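Local coordinates for protein RTX toxin RtxA (Vibrio vulnificus MO6-24/O, PDB 6IMP) that is a MARTX toxin whose alpha/beta hydrolase effector domain probably acts as a hydrolase and contributes to virulence, at residues L40-R48 and G137-E147. Sequence-based numbering, arbitrary orientation.
Sequences LYGEKDARR and GYGESDGGPSE
Arg-48 and Gly-139 bring the backbones of 40-48 and 137-147 closest, their CA atoms 3.6 Å apart, and Gly-139 N hydrogen-bonds almost straight (172°) to Arg-47 O. In this alpha/beta hydrolase fold the contact joins helix 44-48 to the loop between strand 129-133 and helix 147-164, a worked example of arginines tying a loop to a helix through its backbone carbonyls. The loop 137-143 folds round the Arg-48 guanidinium, with Gly-137 over one face and the type II' turn from Tyr-138 to Ser-141 supplying two carbonyl acceptors. Extended from CG to NE, Arg-48 reaches in so that NH1 and NH2 both grip Ser-141 O end-on, while NH1 also takes Gly-139 O at 2.8 Å; all three bonds lie in the guanidinium plane. Ser-141 OG is fixed separately by Thr-80 N and Asn-134 O.

Arg-47 instead turns about its CG-CD bond (chi3 -51°), which brings NE to Gly-137 O (2.8 Å) and NH1 back to Gly-42 O. Its guanidinium is sandwiched between Lys-44 CA and, nearer the rim, Pro-145 CD. The CD methylene makes a CH-pi contact over one face of the Tyr-138 ring, which also meets His-106 edge-to-face. Pro-145 CB sits over the centre of the Tyr-41 ring, 3.8 Å from its centroid. The Tyr-138 hydroxyl donates in the carbonyl plane to a lone pair of Tyr-41 O, with a C=O...OH angle of 116°.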
loop_
_atom_site.group_PDB
_atom_site.type_symbol
_atom_site.label_atom_id
_atom_site.label_comp_id
_atom_site.label_asym_id
_atom_site.label_seq_id
_atom_site.Cartn_x
_atom_site.Cartn_y
_atom_site.Cartn_z
ATOM N N LEU A 40 1.952 15.105 -3.973
ATOM C CA LEU A 40 1.526 13.731 -4.251
ATOM C C LEU A 40 1.911 12.708 -3.162
ATOM O O LEU A 40 1.102 11.850 -2.800
ATOM C CB LEU A 40 2.065 13.277 -5.605
ATOM C CG LEU A 40 1.256 13.785 -6.800
ATOM C CD1 LEU A 40 1.316 15.294 -6.899
ATOM C CD2 LEU A 40 1.755 13.163 -8.092
ATOM N N TYR A 41 3.127 12.825 -2.637
ATOM C CA TYR A 41 3.742 11.767 -1.821
ATOM C C TYR A 41 3.998 12.163 -0.369
ATOM O O TYR A 41 4.249 11.296 0.501
ATOM C CB TYR A 41 5.074 11.381 -2.437
ATOM C CG TYR A 41 4.962 10.837 -3.830
ATOM C CD1 TYR A 41 4.277 9.654 -4.069
ATOM C CD2 TYR A 41 5.561 11.486 -4.896
ATOM C CE1 TYR A 41 4.187 9.134 -5.327
ATOM C CE2 TYR A 41 5.467 10.985 -6.161
ATOM C CZ TYR A 41 4.780 9.803 -6.377
ATOM O OH TYR A 41 4.679 9.283 -7.651
ATOM N N GLY A 42 4.005 13.473 -0.126
ATOM C CA GLY A 42 4.318 14.017 1.186
ATOM C C GLY A 42 5.751 14.480 1.294
ATOM O O GLY A 42 6.594 14.170 0.452
ATOM N N GLU A 43 6.037 15.195 2.365
ATOM C CA GLU A 43 7.351 15.796 2.531
ATOM C C GLU A 43 8.300 14.725 3.028
ATOM O O GLU A 43 7.896 13.847 3.769
ATOM C CB GLU A 43 7.290 16.969 3.509
ATOM C CG GLU A 43 6.053 17.839 3.324
ATOM C CD GLU A 43 6.134 19.151 4.069
ATOM O OE1 GLU A 43 5.114 19.547 4.667
ATOM O OE2 GLU A 43 7.208 19.786 4.055
ATOM N N LYS A 44 9.549 14.782 2.595
ATOM C CA LYS A 44 10.533 13.801 3.007
ATOM C C LYS A 44 10.521 13.564 4.523
ATOM O O LYS A 44 10.558 12.410 4.967
ATOM C CB LYS A 44 11.927 14.213 2.547
ATOM C CG LYS A 44 13.065 13.466 3.249
ATOM C CD LYS A 44 14.397 14.186 3.117
ATOM C CE LYS A 44 14.491 15.464 3.940
ATOM N NZ LYS A 44 14.603 15.190 5.398
ATOM N N ASP A 45 10.483 14.640 5.315
ATOM C CA ASP A 45 10.525 14.507 6.787
ATOM C C ASP A 45 9.322 13.682 7.273
ATOM O O ASP A 45 9.487 12.640 7.906
ATOM C CB ASP A 45 10.559 15.887 7.474
ATOM C CG ASP A 45 11.962 16.517 7.487
ATOM O OD1 ASP A 45 12.967 15.775 7.529
ATOM O OD2 ASP A 45 12.053 17.764 7.484
ATOM N N ALA A 46 8.127 14.132 6.900
ATOM C CA ALA A 46 6.876 13.349 7.021
ATOM C C ALA A 46 6.948 11.911 6.515
ATOM O O ALA A 46 6.366 11.008 7.114
ATOM C CB ALA A 46 5.759 14.066 6.287
ATOM N N ARG A 47 7.572 11.729 5.357
ATOM C CA ARG A 47 7.636 10.428 4.697
ATOM C C ARG A 47 8.480 9.445 5.486
ATOM O O ARG A 47 8.202 8.244 5.493
ATOM C CB ARG A 47 8.232 10.570 3.293
ATOM C CG ARG A 47 7.314 11.217 2.272
ATOM C CD ARG A 47 7.632 10.723 0.881
ATOM N NE ARG A 47 9.052 10.840 0.565
ATOM C CZ ARG A 47 9.629 11.924 0.070
ATOM N NH1 ARG A 47 8.928 13.038 -0.146
ATOM N NH2 ARG A 47 10.925 11.907 -0.185
ATOM N N ARG A 48 9.537 9.960 6.103
ATOM C CA ARG A 48 10.540 9.123 6.741
ATOM C C ARG A 48 10.346 9.001 8.253
ATOM O O ARG A 48 10.816 8.033 8.857
ATOM C CB ARG A 48 11.945 9.632 6.405
ATOM C CG ARG A 48 12.306 9.487 4.925
ATOM C CD ARG A 48 13.812 9.470 4.724
ATOM N NE ARG A 48 14.243 9.197 3.346
ATOM C CZ ARG A 48 14.280 7.993 2.773
ATOM N NH1 ARG A 48 13.837 6.911 3.415
ATOM N NH2 ARG A 48 14.742 7.864 1.536
ATOM N N GLY A 137 11.752 5.973 -0.616
ATOM C CA GLY A 137 11.569 7.374 -0.219
ATOM C C GLY A 137 10.752 7.533 1.047
ATOM O O GLY A 137 10.560 8.652 1.537
ATOM N N TYR A 138 10.303 6.401 1.588
ATOM C CA TYR A 138 9.429 6.368 2.738
ATOM C C TYR A 138 10.126 5.623 3.848
ATOM O O TYR A 138 10.825 4.635 3.602
ATOM C CB TYR A 138 8.136 5.650 2.384
ATOM C CG TYR A 138 7.148 6.522 1.655
ATOM C CD1 TYR A 138 6.332 7.400 2.354
ATOM C CD2 TYR A 138 7.014 6.460 0.272
ATOM C CE1 TYR A 138 5.397 8.182 1.702
ATOM C CE2 TYR A 138 6.083 7.244 -0.392
ATOM C CZ TYR A 138 5.277 8.106 0.327
ATOM O OH TYR A 138 4.354 8.910 -0.323
ATOM N N GLY A 139 9.895 6.085 5.077
ATOM C CA GLY A 139 10.583 5.573 6.266
ATOM C C GLY A 139 12.093 5.584 6.119
ATOM O O GLY A 139 12.706 6.645 5.995
ATOM N N GLU A 140 12.689 4.394 6.123
ATOM C CA GLU A 140 14.147 4.242 6.043
ATOM C C GLU A 140 14.589 3.627 4.700
ATOM O O GLU A 140 15.744 3.242 4.539
ATOM C CB GLU A 140 14.657 3.393 7.226
ATOM C CG GLU A 140 15.166 4.192 8.425
ATOM C CD GLU A 140 15.912 3.321 9.444
ATOM O OE1 GLU A 140 15.475 2.176 9.698
ATOM O OE2 GLU A 140 16.938 3.784 9.994
ATOM N N SER A 141 13.678 3.553 3.735
ATOM C CA SER A 141 13.995 2.959 2.439
ATOM C C SER A 141 14.695 3.986 1.574
ATOM O O SER A 141 14.409 5.179 1.674
ATOM C CB SER A 141 12.723 2.456 1.752
ATOM O OG SER A 141 12.135 1.391 2.491
ATOM N N ASP A 142 15.611 3.525 0.726
ATOM C CA ASP A 142 16.393 4.435 -0.112
ATOM C C ASP A 142 15.593 4.920 -1.284
ATOM O O ASP A 142 14.763 4.192 -1.819
ATOM C CB ASP A 142 17.628 3.755 -0.675
ATOM C CG ASP A 142 18.680 3.516 0.360
ATOM O OD1 ASP A 142 19.050 4.470 1.088
ATOM O OD2 ASP A 142 19.156 2.365 0.422
ATOM N N GLY A 143 15.925 6.125 -1.728
ATOM C CA GLY A 143 15.508 6.620 -3.023
ATOM C C GLY A 143 14.390 7.623 -2.918
ATOM O O GLY A 143 14.200 8.254 -1.878
ATOM N N GLY A 144 13.646 7.761 -4.007
ATOM C CA GLY A 144 12.695 8.847 -4.159
ATOM C C GLY A 144 11.477 8.408 -4.944
ATOM O O GLY A 144 11.592 7.827 -6.024
ATOM N N PRO A 145 10.297 8.725 -4.429
ATOM C CA PRO A 145 9.108 8.079 -4.916
ATOM C C PRO A 145 8.759 8.442 -6.366
ATOM O O PRO A 145 9.110 9.526 -6.841
ATOM C CB PRO A 145 8.032 8.564 -3.939
ATOM C CG PRO A 145 8.519 9.908 -3.499
ATOM C CD PRO A 145 10.001 9.752 -3.413
ATOM N N SER A 146 8.061 7.515 -7.030
ATOM C CA SER A 146 7.537 7.693 -8.390
ATOM C C SER A 146 6.541 6.558 -8.730
ATOM O O SER A 146 6.663 5.443 -8.226
ATOM C CB SER A 146 8.675 7.656 -9.390
ATOM O OG SER A 146 9.089 6.314 -9.619
ATOM N N GLU A 147 5.579 6.834 -9.606
ATOM C CA GLU A 147 4.555 5.846 -9.935
ATOM C C GLU A 147 5.167 4.469 -10.224
ATOM O O GLU A 147 4.768 3.462 -9.641
ATOM C CB GLU A 147 3.680 6.298 -11.114
ATOM C CG GLU A 147 2.718 5.201 -11.579
ATOM C CD GLU A 147 1.515 5.714 -12.343
ATOM O OE1 GLU A 147 1.599 6.796 -12.941
ATOM O OE2 GLU A 147 0.476 5.021 -12.357
#